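Local coordinates for protein tyrosine recombinase XerH (Helicobacter pylori, PDB 5JJV) that cuts and rejoins DNA at specific sites through a tyrosine-based mechanism and takes part in chromosome segregation, at residues T174-E179 with L302-N307; E182-S187 with R295-A300; K291-I296 with N307-L312. One frame throughout, in Å; residues are numbered along the deposited sequence.

Contact 1: T174-E179 with L302-N307. With nucleotides of chain D; nucleotides of chain C.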
loop_
_atom_site.group_PDB
_atom_site.type_symbol
_atom_site.label_atom_id
_atom_site.label_comp_id
_atom_site.label_asym_id
_atom_site.label_seq_id
_atom_site.Cartn_x
_atom_site.Cartn_y
_atom_site.Cartn_z
ATOM N N THR B 174 8.871 -14.065 26.472
ATOM C CA THR B 174 7.575 -13.403 26.396
ATOM C C THR B 174 6.551 -14.297 25.705
ATOM O O THR B 174 5.586 -13.812 25.112
ATOM C CB THR B 174 7.667 -12.061 25.647
ATOM O OG1 THR B 174 8.223 -12.278 24.345
ATOM C CG2 THR B 174 8.545 -11.083 26.415
ATOM N N HIS B 175 6.773 -15.606 25.786
ATOM C CA HIS B 175 5.861 -16.581 25.202
ATOM C C HIS B 175 6.120 -17.966 25.780
ATOM O O HIS B 175 7.181 -18.222 26.351
ATOM C CB HIS B 175 6.004 -16.618 23.678
ATOM C CG HIS B 175 7.159 -17.443 23.200
ATOM N ND1 HIS B 175 8.457 -16.981 23.207
ATOM C CD2 HIS B 175 7.210 -18.699 22.699
ATOM C CE1 HIS B 175 9.258 -17.919 22.731
ATOM N NE2 HIS B 175 8.526 -18.971 22.416
ATOM N N LEU B 176 5.143 -18.855 25.635
ATOM C CA LEU B 176 5.312 -20.248 26.024
ATOM C C LEU B 176 5.646 -21.076 24.792
ATOM O O LEU B 176 4.996 -20.936 23.756
ATOM C CB LEU B 176 4.046 -20.786 26.695
ATOM C CG LEU B 176 3.476 -19.991 27.871
ATOM C CD1 LEU B 176 2.184 -20.620 28.363
ATOM C CD2 LEU B 176 4.489 -19.895 28.998
ATOM N N ASN B 177 6.658 -21.932 24.891
ATOM C CA ASN B 177 6.992 -22.805 23.771
ATOM C C ASN B 177 5.985 -23.946 23.656
ATOM O O ASN B 177 4.963 -23.950 24.345
ATOM C CB ASN B 177 8.420 -23.352 23.903
ATOM C CG ASN B 177 8.647 -24.121 25.194
ATOM O OD1 ASN B 177 7.737 -24.750 25.734
ATOM N ND2 ASN B 177 9.877 -24.078 25.692
ATOM N N ASN B 178 6.276 -24.912 22.791
ATOM C CA ASN B 178 5.361 -26.020 22.548
ATOM C C ASN B 178 5.089 -26.827 23.816
ATOM O O ASN B 178 3.937 -27.123 24.136
ATOM C CB ASN B 178 5.915 -26.935 21.453
ATOM C CG ASN B 178 4.822 -27.692 20.719
ATOM O OD1 ASN B 178 3.719 -27.873 21.235
ATOM N ND2 ASN B 178 5.126 -28.136 19.503
ATOM N N GLU B 179 6.152 -27.167 24.538
ATOM C CA GLU B 179 6.032 -27.972 25.751
ATOM C C GLU B 179 5.329 -27.214 26.876
ATOM O O GLU B 179 4.501 -27.777 27.592
ATOM C CB GLU B 179 7.412 -28.437 26.217
ATOM N N LEU B 302 5.251 -21.060 35.363
ATOM C CA LEU B 302 5.607 -20.580 34.032
ATOM C C LEU B 302 5.716 -19.060 33.963
ATOM O O LEU B 302 5.722 -18.487 32.873
ATOM C CB LEU B 302 4.581 -21.063 33.005
ATOM C CG LEU B 302 4.423 -22.572 32.818
ATOM C CD1 LEU B 302 3.342 -22.868 31.791
ATOM C CD2 LEU B 302 5.744 -23.204 32.411
ATOM N N ARG B 303 5.796 -18.408 35.120
ATOM C CA ARG B 303 5.882 -16.951 35.166
ATOM C C ARG B 303 7.116 -16.435 34.437
ATOM O O ARG B 303 8.209 -16.984 34.576
ATOM C CB ARG B 303 5.889 -16.449 36.613
ATOM C CG ARG B 303 4.507 -16.156 37.175
ATOM C CD ARG B 303 4.590 -15.269 38.409
ATOM N NE ARG B 303 5.232 -13.988 38.121
ATOM C CZ ARG B 303 4.580 -12.887 37.759
ATOM N NH1 ARG B 303 3.259 -12.904 37.638
ATOM N NH2 ARG B 303 5.247 -11.767 37.517
ATOM N N ARG B 304 6.931 -15.376 33.658
ATOM C CA ARG B 304 8.017 -14.799 32.879
ATOM C C ARG B 304 7.845 -13.291 32.715
ATOM O O ARG B 304 7.320 -12.621 33.605
ATOM C CB ARG B 304 8.107 -15.486 31.516
ATOM C CG ARG B 304 6.765 -15.728 30.848
ATOM C CD ARG B 304 6.856 -16.890 29.875
ATOM N NE ARG B 304 7.275 -18.116 30.550
ATOM C CZ ARG B 304 7.741 -19.194 29.929
ATOM N NH1 ARG B 304 8.098 -20.260 30.629
ATOM N NH2 ARG B 304 7.855 -19.205 28.608
ATOM N N GLU B 305 8.291 -12.763 31.579
ATOM C CA GLU B 305 8.252 -11.325 31.333
ATOM C C GLU B 305 6.817 -10.806 31.272
ATOM O O GLU B 305 6.481 -9.802 31.898
ATOM C CB GLU B 305 8.993 -10.985 30.038
ATOM C CG GLU B 305 9.390 -9.521 29.915
ATOM C CD GLU B 305 10.498 -9.135 30.876
ATOM O OE1 GLU B 305 11.262 -10.029 31.300
ATOM O OE2 GLU B 305 10.606 -7.937 31.210
ATOM N N LYS B 306 5.979 -11.497 30.507
ATOM C CA LYS B 306 4.557 -11.182 30.438
ATOM C C LYS B 306 3.750 -12.380 30.929
ATOM O O LYS B 306 4.091 -13.524 30.630
ATOM C CB LYS B 306 4.151 -10.811 29.010
ATOM C CG LYS B 306 5.045 -9.771 28.348
ATOM C CD LYS B 306 4.853 -8.389 28.952
ATOM C CE LYS B 306 5.705 -7.358 28.228
ATOM N NZ LYS B 306 5.394 -5.967 28.661
ATOM N N ASN B 307 2.687 -12.125 31.684
ATOM C CA ASN B 307 1.918 -13.212 32.281
ATOM C C ASN B 307 0.410 -13.058 32.113
ATOM O O ASN B 307 -0.362 -13.487 32.970
ATOM C CB ASN B 307 2.256 -13.332 33.766
ATOM C CG ASN B 307 3.747 -13.403 34.016
ATOM O OD1 ASN B 307 4.376 -14.437 33.792
ATOM N ND2 ASN B 307 4.324 -12.298 34.475
ATOM P P DA D 11 2.464 -8.128 32.536
ATOM O OP1 DA D 11 3.941 -8.074 32.487
ATOM O OP2 DA D 11 1.763 -9.424 32.396
ATOM O "O5'" DA D 11 1.973 -7.452 33.897
ATOM C "C5'" DA D 11 2.453 -6.167 34.257
ATOM C "C4'" DA D 11 1.735 -5.651 35.488
ATOM O "O4'" DA D 11 0.506 -4.988 35.096
ATOM C "C3'" DA D 11 1.332 -6.729 36.502
ATOM O "O3'" DA D 11 1.739 -6.344 37.802
ATOM C "C2'" DA D 11 -0.192 -6.778 36.387
ATOM C "C1'" DA D 11 -0.502 -5.344 36.004
ATOM N N9 DA D 11 -1.800 -5.174 35.360
ATOM C C8 DA D 11 -2.530 -6.126 34.704
ATOM N N7 DA D 11 -3.669 -5.684 34.228
ATOM C C5 DA D 11 -3.689 -4.349 34.598
ATOM C C6 DA D 11 -4.631 -3.319 34.395
ATOM N N6 DA D 11 -5.780 -3.493 33.737
ATOM N N1 DA D 11 -4.341 -2.100 34.894
ATOM C C2 DA D 11 -3.187 -1.929 35.552
ATOM N N3 DA D 11 -2.228 -2.817 35.806
ATOM C C4 DA D 11 -2.545 -4.019 35.297
ATOM P P DA C 11 7.270 -3.095 27.005
ATOM O OP1 DA C 11 7.168 -4.538 26.694
ATOM O OP2 DA C 11 8.524 -2.555 27.571
ATOM O "O5'" DA C 11 6.901 -2.272 25.680
ATOM C "C5'" DA C 11 6.490 -2.954 24.497
ATOM C "C4'" DA C 11 5.042 -3.404 24.596
ATOM O "O4'" DA C 11 4.198 -2.274 24.944
ATOM C "C3'" DA C 11 4.467 -3.988 23.305
ATOM O "O3'" DA C 11 3.755 -5.183 23.580
ATOM C "C2'" DA C 11 3.543 -2.890 22.784
ATOM C "C1'" DA C 11 3.093 -2.218 24.071
ATOM N N9 DA C 11 2.711 -0.819 23.887
ATOM C C8 DA C 11 3.458 0.288 24.176
ATOM N N7 DA C 11 2.857 1.422 23.895
ATOM C C5 DA C 11 1.632 1.030 23.382
ATOM C C6 DA C 11 0.528 1.757 22.896
ATOM N N6 DA C 11 0.488 3.092 22.850
ATOM N N1 DA C 11 -0.538 1.057 22.457
ATOM C C2 DA C 11 -0.497 -0.281 22.504
ATOM N N3 DA C 11 0.482 -1.072 22.936
ATOM C C4 DA C 11 1.527 -0.349 23.366
#
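In the catalytic domain of this tyrosine recombinase, R304, in the DNA-binding loop between helices 286-299 and 309-324, grips the backbone of the loop leading into helix 178-190 at H175. Its NH2 donates to O of H175 at 2.6 Å. The acceptor lies at the edge of the guanidinium, close to its plane, yet the N-H points only roughly at it, at 131°. Over one face of the same group sits the methyl CD2 of L176, 3.5 Å from CZ of R304 and nearly centred on the plane. The guanidinium is thus held by its rim and its face at once, and NE of R304 adds a 2.8 Å bond to O of L302 inside its own loop. NH1 also forms a salt bridge with E180 of helix 178-190. CG of R304 lies between the backbone N and the carbonyl carbon (chi1 43°), and a bend at chi3 then turns the planar head onto L176.

Just before H175, CG2 of T174 packs 3.7 Å from CB of E305, the two side chains running side by side in the same direction. The loop itself is braced by N307: its OD1 takes the backbone N-H of R304 on an in-plane lone pair, while its ND2 donates to O of R304 from above the carbonyl plane.

Beyond this brace the loop meets DNA. K306 sends NZ to OP1 of DA11 of chain C, and the backbone N of N307 donates almost straight, at 172°, to OP2 of DA11 of chain D, 2.9 Å away.

Contact 2: E182-S187 with R295-A300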
loop_
_atom_site.group_PDB
_atom_site.type_symbol
_atom_site.label_atom_id
_atom_site.label_comp_id
_atom_site.label_asym_id
_atom_site.label_seq_id
_atom_site.Cartn_x
_atom_site.Cartn_y
_atom_site.Cartn_z
ATOM N N GLU B 182 1.586 -26.953 26.401
ATOM C CA GLU B 182 0.932 -28.200 26.769
ATOM C C GLU B 182 0.721 -28.264 28.278
ATOM O O GLU B 182 -0.330 -28.701 28.745
ATOM C CB GLU B 182 1.755 -29.398 26.285
ATOM C CG GLU B 182 1.088 -30.749 26.488
ATOM C CD GLU B 182 1.770 -31.856 25.703
ATOM O OE1 GLU B 182 1.753 -33.016 26.168
ATOM O OE2 GLU B 182 2.318 -31.567 24.618
ATOM N N LYS B 183 1.717 -27.808 29.033
ATOM C CA LYS B 183 1.638 -27.810 30.489
ATOM C C LYS B 183 0.610 -26.800 30.995
ATOM O O LYS B 183 -0.077 -27.046 31.987
ATOM C CB LYS B 183 3.007 -27.513 31.105
ATOM C CG LYS B 183 3.034 -27.640 32.618
ATOM C CD LYS B 183 4.404 -27.324 33.189
ATOM C CE LYS B 183 4.409 -27.480 34.701
ATOM N NZ LYS B 183 5.710 -27.076 35.301
ATOM N N PHE B 184 0.511 -25.664 30.310
ATOM C CA PHE B 184 -0.462 -24.641 30.672
ATOM C C PHE B 184 -1.885 -25.166 30.503
ATOM O O PHE B 184 -2.726 -24.988 31.384
ATOM C CB PHE B 184 -0.258 -23.382 29.827
ATOM C CG PHE B 184 -1.224 -22.275 30.145
ATOM C CD1 PHE B 184 -1.039 -21.478 31.263
ATOM C CD2 PHE B 184 -2.312 -22.029 29.324
ATOM C CE1 PHE B 184 -1.925 -20.460 31.560
ATOM C CE2 PHE B 184 -3.202 -21.010 29.616
ATOM C CZ PHE B 184 -3.006 -20.225 30.736
ATOM N N LEU B 185 -2.143 -25.811 29.370
ATOM C CA LEU B 185 -3.449 -26.402 29.093
ATOM C C LEU B 185 -3.839 -27.419 30.162
ATOM O O LEU B 185 -4.993 -27.470 30.586
ATOM C CB LEU B 185 -3.457 -27.064 27.714
ATOM C CG LEU B 185 -3.478 -26.133 26.500
ATOM C CD1 LEU B 185 -3.265 -26.923 25.221
ATOM C CD2 LEU B 185 -4.790 -25.363 26.440
ATOM N N GLU B 186 -2.871 -28.224 30.590
ATOM C CA GLU B 186 -3.097 -29.197 31.652
ATOM C C GLU B 186 -3.411 -28.494 32.968
ATOM O O GLU B 186 -4.269 -28.936 33.730
ATOM C CB GLU B 186 -1.877 -30.107 31.823
ATOM C CG GLU B 186 -1.549 -30.960 30.608
ATOM C CD GLU B 186 -0.321 -31.830 30.816
ATOM O OE1 GLU B 186 0.043 -32.078 31.985
ATOM O OE2 GLU B 186 0.280 -32.263 29.810
ATOM N N SER B 187 -2.711 -27.393 33.221
ATOM C CA SER B 187 -2.874 -26.643 34.459
ATOM C C SER B 187 -4.239 -25.968 34.542
ATOM O O SER B 187 -4.758 -25.743 35.634
ATOM C CB SER B 187 -1.765 -25.600 34.593
ATOM O OG SER B 187 -0.490 -26.217 34.590
ATOM N N ARG B 295 -2.989 -16.602 37.445
ATOM C CA ARG B 295 -3.143 -17.575 38.523
ATOM C C ARG B 295 -2.733 -18.969 38.060
ATOM O O ARG B 295 -2.098 -19.720 38.799
ATOM C CB ARG B 295 -4.589 -17.583 39.024
ATOM C CG ARG B 295 -4.890 -18.596 40.113
ATOM C CD ARG B 295 -6.319 -18.438 40.608
ATOM N NE ARG B 295 -6.702 -19.494 41.539
ATOM C CZ ARG B 295 -7.323 -20.615 41.182
ATOM N NH1 ARG B 295 -7.635 -20.825 39.910
ATOM N NH2 ARG B 295 -7.636 -21.523 42.096
ATOM N N ILE B 296 -3.096 -19.303 36.825
ATOM C CA ILE B 296 -2.763 -20.598 36.247
ATOM C C ILE B 296 -1.286 -20.664 35.867
ATOM O O ILE B 296 -0.610 -21.659 36.134
ATOM C CB ILE B 296 -3.629 -20.895 35.010
ATOM C CG1 ILE B 296 -5.110 -20.892 35.392
ATOM C CG2 ILE B 296 -3.240 -22.226 34.389
ATOM C CD1 ILE B 296 -6.032 -21.270 34.259
ATOM N N ILE B 297 -0.794 -19.596 35.243
ATOM C CA ILE B 297 0.614 -19.485 34.872
ATOM C C ILE B 297 1.520 -19.658 36.086
ATOM O O ILE B 297 2.493 -20.412 36.049
ATOM C CB ILE B 297 0.913 -18.125 34.212
ATOM C CG1 ILE B 297 0.159 -17.994 32.889
ATOM C CG2 ILE B 297 2.408 -17.948 33.994
ATOM C CD1 ILE B 297 0.328 -16.649 32.228
ATOM N N ASN B 298 1.187 -18.952 37.161
ATOM C CA ASN B 298 1.945 -19.023 38.401
ATOM C C ASN B 298 1.891 -20.427 38.996
ATOM O O ASN B 298 2.885 -20.932 39.517
ATOM C CB ASN B 298 1.410 -17.997 39.403
ATOM C CG ASN B 298 2.454 -17.565 40.413
ATOM O OD1 ASN B 298 3.432 -18.270 40.655
ATOM N ND2 ASN B 298 2.247 -16.398 41.011
ATOM N N PHE B 299 0.721 -21.051 38.903
ATOM C CA PHE B 299 0.512 -22.405 39.405
ATOM C C PHE B 299 1.351 -23.422 38.636
ATOM O O PHE B 299 1.809 -24.418 39.198
ATOM C CB PHE B 299 -0.975 -22.772 39.325
ATOM C CG PHE B 299 -1.263 -24.226 39.586
ATOM C CD1 PHE B 299 -1.239 -24.732 40.876
ATOM C CD2 PHE B 299 -1.578 -25.082 38.542
ATOM C CE1 PHE B 299 -1.509 -26.069 41.118
ATOM C CE2 PHE B 299 -1.851 -26.418 38.777
ATOM C CZ PHE B 299 -1.816 -26.912 40.067
ATOM N N ALA B 300 1.553 -23.162 37.349
ATOM C CA ALA B 300 2.322 -24.062 36.496
ATOM C C ALA B 300 3.813 -23.742 36.543
ATOM O O ALA B 300 4.618 -24.410 35.894
ATOM C CB ALA B 300 1.812 -23.995 35.066
#
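Segments 182-187 and 295-299 are helical and run at 115° to one another, with their axes 9.3 Å apart at closest approach. The backbones come nearest at S187 and A300, whose CA atoms are 6.1 Å apart, and small side chains fill that point. CB of A300 faces the first helix and lies 3.2 Å from OG of S187. This hydroxyl is turned back to its own helix, donating to O of K183 at 2.8 Å. The carbonyl also receives the N-H of S187, and the two donors arrive from opposite faces of its plane. With its hydroxyl turned to K183, S187 offers CB to the partner helix, touching CG2 of I296 and, in plane, the ring edge of F299.

K183 closes the outer side. CG stands opposite the backbone N (chi1 -174°) and the rest of the chain is fully extended, which carries NZ across to O of A300, where it donates at 2.9 Å. The ammonium comes in tilted 27° from the plane of that carbonyl.

On the inner side F184 meets I296 and I297. Its CE1 is wedged between two isoleucine branches, 3.5 Å from CG1 of I297 and 3.6 Å from CG2 of I296. The ring side chain runs at about a right angle to that of I296.

This is hydrophobic-core packing within the catalytic domain, with its nearest atom about 7 Å from the nucleic acid. F184 continues inward to I205 and V209 of helix 198-211 and to L312 of helix 309-324; I296 also leans on I205, while I297 meets M311 of helix 309-324.

Contact 3: K291-I296 with N307-L312. With nucleotides of chain D; nucleotides of chain C.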
loop_
_atom_site.group_PDB
_atom_site.type_symbol
_atom_site.label_atom_id
_atom_site.label_comp_id
_atom_site.label_asym_id
_atom_site.label_seq_id
_atom_site.Cartn_x
_atom_site.Cartn_y
_atom_site.Cartn_z
ATOM N N LYS B 291 -6.098 -11.898 36.005
ATOM C CA LYS B 291 -5.852 -12.556 37.280
ATOM C C LYS B 291 -6.110 -14.057 37.184
ATOM O O LYS B 291 -5.401 -14.851 37.798
ATOM C CB LYS B 291 -6.714 -11.929 38.378
ATOM C CG LYS B 291 -6.156 -10.616 38.911
ATOM C CD LYS B 291 -7.262 -9.665 39.342
ATOM C CE LYS B 291 -8.166 -10.286 40.389
ATOM N NZ LYS B 291 -9.225 -9.333 40.826
ATOM N N GLN B 292 -7.115 -14.445 36.406
ATOM C CA GLN B 292 -7.418 -15.857 36.209
ATOM C C GLN B 292 -6.314 -16.554 35.419
ATOM O O GLN B 292 -5.936 -17.682 35.732
ATOM C CB GLN B 292 -8.761 -16.029 35.497
ATOM C CG GLN B 292 -9.966 -15.642 36.340
ATOM C CD GLN B 292 -10.070 -16.449 37.620
ATOM O OE1 GLN B 292 -9.770 -17.643 37.643
ATOM N NE2 GLN B 292 -10.492 -15.796 38.695
ATOM N N VAL B 293 -5.801 -15.876 34.398
ATOM C CA VAL B 293 -4.735 -16.427 33.568
ATOM C C VAL B 293 -3.417 -16.500 34.335
ATOM O O VAL B 293 -2.748 -17.536 34.340
ATOM C CB VAL B 293 -4.534 -15.597 32.283
ATOM C CG1 VAL B 293 -3.232 -15.976 31.595
ATOM C CG2 VAL B 293 -5.713 -15.783 31.343
ATOM N N GLU B 294 -3.055 -15.401 34.988
ATOM C CA GLU B 294 -1.812 -15.329 35.748
ATOM C C GLU B 294 -1.809 -16.342 36.890
ATOM O O GLU B 294 -0.761 -16.875 37.256
ATOM C CB GLU B 294 -1.600 -13.911 36.289
ATOM C CG GLU B 294 -0.202 -13.642 36.831
ATOM C CD GLU B 294 -0.046 -14.044 38.284
ATOM O OE1 GLU B 294 1.106 -14.206 38.737
ATOM O OE2 GLU B 294 -1.077 -14.191 38.974
ATOM N N ARG B 295 -2.989 -16.602 37.445
ATOM C CA ARG B 295 -3.143 -17.575 38.523
ATOM C C ARG B 295 -2.733 -18.969 38.060
ATOM O O ARG B 295 -2.098 -19.720 38.799
ATOM C CB ARG B 295 -4.589 -17.583 39.024
ATOM C CG ARG B 295 -4.890 -18.596 40.113
ATOM C CD ARG B 295 -6.319 -18.438 40.608
ATOM N NE ARG B 295 -6.702 -19.494 41.539
ATOM C CZ ARG B 295 -7.323 -20.615 41.182
ATOM N NH1 ARG B 295 -7.635 -20.825 39.910
ATOM N NH2 ARG B 295 -7.636 -21.523 42.096
ATOM N N ILE B 296 -3.096 -19.303 36.825
ATOM C CA ILE B 296 -2.763 -20.598 36.247
ATOM C C ILE B 296 -1.286 -20.664 35.867
ATOM O O ILE B 296 -0.610 -21.659 36.134
ATOM C CB ILE B 296 -3.629 -20.895 35.010
ATOM C CG1 ILE B 296 -5.110 -20.892 35.392
ATOM C CG2 ILE B 296 -3.240 -22.226 34.389
ATOM C CD1 ILE B 296 -6.032 -21.270 34.259
ATOM N N ASN B 307 2.687 -12.125 31.684
ATOM C CA ASN B 307 1.918 -13.212 32.281
ATOM C C ASN B 307 0.410 -13.058 32.113
ATOM O O ASN B 307 -0.362 -13.487 32.970
ATOM C CB ASN B 307 2.256 -13.332 33.766
ATOM C CG ASN B 307 3.747 -13.403 34.016
ATOM O OD1 ASN B 307 4.376 -14.437 33.792
ATOM N ND2 ASN B 307 4.324 -12.298 34.475
ATOM N N GLY B 308 -0.005 -12.455 31.006
ATOM C CA GLY B 308 -1.417 -12.265 30.734
ATOM C C GLY B 308 -1.900 -13.066 29.543
ATOM O O GLY B 308 -1.185 -13.926 29.030
ATOM N N ALA B 309 -3.121 -12.779 29.101
ATOM C CA ALA B 309 -3.717 -13.494 27.980
ATOM C C ALA B 309 -3.023 -13.138 26.672
ATOM O O ALA B 309 -3.029 -13.921 25.722
ATOM C CB ALA B 309 -5.205 -13.195 27.889
ATOM N N HIS B 310 -2.427 -11.952 26.626
ATOM C CA HIS B 310 -1.734 -11.504 25.425
ATOM C C HIS B 310 -0.468 -12.325 25.210
ATOM O O HIS B 310 -0.040 -12.539 24.078
ATOM C CB HIS B 310 -1.399 -10.013 25.516
ATOM C CG HIS B 310 -1.583 -9.275 24.226
ATOM N ND1 HIS B 310 -2.802 -9.185 23.588
ATOM C CD2 HIS B 310 -0.703 -8.594 23.452
ATOM C CE1 HIS B 310 -2.666 -8.481 22.479
ATOM N NE2 HIS B 310 -1.402 -8.110 22.373
ATOM N N MET B 311 0.127 -12.782 26.308
ATOM C CA MET B 311 1.301 -13.641 26.238
ATOM C C MET B 311 0.936 -14.962 25.559
ATOM O O MET B 311 1.746 -15.550 24.839
ATOM C CB MET B 311 1.873 -13.880 27.639
ATOM C CG MET B 311 3.230 -14.570 27.666
ATOM S SD MET B 311 3.117 -16.369 27.649
ATOM C CE MET B 311 2.201 -16.665 29.156
ATOM N N LEU B 312 -0.293 -15.415 25.787
ATOM C CA LEU B 312 -0.806 -16.619 25.143
ATOM C C LEU B 312 -1.008 -16.381 23.649
ATOM O O LEU B 312 -0.885 -17.303 22.841
ATOM C CB LEU B 312 -2.118 -17.058 25.794
ATOM C CG LEU B 312 -2.060 -17.300 27.304
ATOM C CD1 LEU B 312 -3.424 -17.703 27.844
ATOM C CD2 LEU B 312 -1.019 -18.356 27.630
ATOM P P DC D 10 -2.910 -8.547 28.835
ATOM O OP1 DC D 10 -2.277 -9.880 28.719
ATOM O OP2 DC D 10 -4.177 -8.417 29.588
ATOM O "O5'" DC D 10 -1.837 -7.540 29.450
ATOM C "C5'" DC D 10 -0.647 -7.255 28.718
ATOM C "C4'" DC D 10 0.401 -6.604 29.603
ATOM O "O4'" DC D 10 0.068 -5.209 29.811
ATOM C "C3'" DC D 10 0.551 -7.212 30.991
ATOM O "O3'" DC D 10 1.908 -7.141 31.398
ATOM C "C2'" DC D 10 -0.342 -6.322 31.853
ATOM C "C1'" DC D 10 -0.184 -4.963 31.180
ATOM N N1 DC D 10 -1.397 -4.111 31.270
ATOM C C2 DC D 10 -1.318 -2.848 31.868
ATOM O O2 DC D 10 -0.235 -2.461 32.326
ATOM N N3 DC D 10 -2.436 -2.082 31.932
ATOM C C4 DC D 10 -3.585 -2.534 31.425
ATOM N N4 DC D 10 -4.659 -1.745 31.512
ATOM C C5 DC D 10 -3.684 -3.817 30.810
ATOM C C6 DC D 10 -2.576 -4.562 30.752
ATOM P P DT D 9 -7.674 -5.709 24.465
ATOM O OP1 DT D 9 -8.177 -7.042 24.069
ATOM O OP2 DT D 9 -8.536 -4.776 25.221
ATOM O "O5'" DT D 9 -6.319 -5.906 25.286
ATOM C "C5'" DT D 9 -5.271 -6.684 24.732
ATOM C "C4'" DT D 9 -4.031 -6.601 25.597
ATOM O "O4'" DT D 9 -3.622 -5.214 25.723
ATOM C "C3'" DT D 9 -4.200 -7.137 27.019
ATOM O "O3'" DT D 9 -3.113 -7.996 27.339
ATOM C "C2'" DT D 9 -4.216 -5.877 27.886
ATOM C "C1'" DT D 9 -3.378 -4.904 27.074
ATOM N N1 DT D 9 -3.756 -3.483 27.299
ATOM C C2 DT D 9 -2.829 -2.610 27.819
ATOM O O2 DT D 9 -1.692 -2.939 28.111
ATOM N N3 DT D 9 -3.283 -1.329 27.987
ATOM C C4 DT D 9 -4.546 -0.844 27.693
ATOM O O4 DT D 9 -4.861 0.327 27.878
ATOM C C5 DT D 9 -5.468 -1.811 27.151
ATOM C C7 DT D 9 -6.865 -1.400 26.795
ATOM C C6 DT D 9 -5.034 -3.069 26.983
ATOM P P DG C 3 -18.526 -14.077 38.676
ATOM O OP1 DG C 3 -19.913 -13.629 38.448
ATOM O OP2 DG C 3 -18.165 -15.495 38.467
ATOM O "O5'" DG C 3 -17.579 -13.161 37.760
ATOM C "C5'" DG C 3 -16.376 -12.604 38.275
ATOM C "C4'" DG C 3 -16.639 -11.251 38.913
ATOM O "O4'" DG C 3 -16.050 -11.229 40.223
ATOM C "C3'" DG C 3 -16.024 -10.064 38.201
ATOM O "O3'" DG C 3 -16.907 -9.601 37.182
ATOM C "C2'" DG C 3 -15.891 -9.035 39.329
ATOM C "C1'" DG C 3 -15.761 -9.899 40.590
ATOM N N9 DG C 3 -14.432 -9.861 41.193
ATOM C C8 DG C 3 -13.446 -10.811 41.082
ATOM N N7 DG C 3 -12.359 -10.507 41.733
ATOM C C5 DG C 3 -12.641 -9.277 42.314
ATOM C C6 DG C 3 -11.841 -8.452 43.137
ATOM O O6 DG C 3 -10.682 -8.651 43.530
ATOM N N1 DG C 3 -12.512 -7.290 43.509
ATOM C C2 DG C 3 -13.794 -6.968 43.131
ATOM N N2 DG C 3 -14.274 -5.802 43.589
ATOM N N3 DG C 3 -14.554 -7.733 42.360
ATOM C C4 DG C 3 -13.915 -8.867 41.991
ATOM P P DC C 13 -1.389 -7.218 18.902
ATOM O OP1 DC C 13 -2.374 -6.635 19.855
ATOM O OP2 DC C 13 -1.863 -7.856 17.641
#
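V293 presses its CG1 methyl against the turn that leads into helix 309-324, 3.8 Å from the carbonyl carbon of G308. It holds CG1 trans to its N (chi1 167°), and from there it also touches CD1 of L312 at 4.1 Å. The other methyl, CG2, faces CB of A309, so both methyls of the valine face the 308-312 segment.

One residue on, E294 crosses N307 obliquely. Contact is through the aliphatic part: CB of E294 lies 3.6 Å from O of N307, and CG packs on CB of N307. A bend at chi2 (-86°) carries the carboxylate off to a salt bridge with R303, and its plane stands almost perpendicular to the N307 amide.

Both segments also meet DNA. K291 donates from NZ to the base atom O6 of DG3 of chain C at 3.1 Å. The backbone N of H310 donates to OP1 of DC10 of chain D at 2.9 Å, with the hydrogen aimed well at 166°. The phosphate sits close against G308, whose CA is 3.2 Å from that same oxygen. H310, a predicted active-site residue, lays one ring face against C4' of DT9 of chain D, and its NE2 makes a weak hydrogen bond to OP1 of DC13 of chain C at the ring edge.

Between the two segments the contact is therefore mainly apolar, with methyls and methylenes packed on the backbone of the turn. Polar groups of both segments face nucleic acid, and where helix 309-324 turns a backbone N-H to a phosphate the helix dipole would probably add to the attraction.

Overall arrangement
All three contacts fall in the catalytic domain, on one side of the chain's centre, with their own centres 9 to 10 Å apart. Helix 178-190 serves contacts 1 and 2, and helix 286-299 serves contacts 2 and 3, which share R295 and I296, contact 3 beginning on the stretch where contact 2 ends. Along the chain contact 2 is nested inside the span closed by contact 1, whereas contacts 1 and 3 alternate and share N307. I297 joins the set: its O probably accepts a hydrogen bond from N of L302, and its CD1 packs on O of N307 and on CE of M311. These packed residues adjoin the 302-308 loop, which also meets DNA phosphates just before predicted catalytic H310.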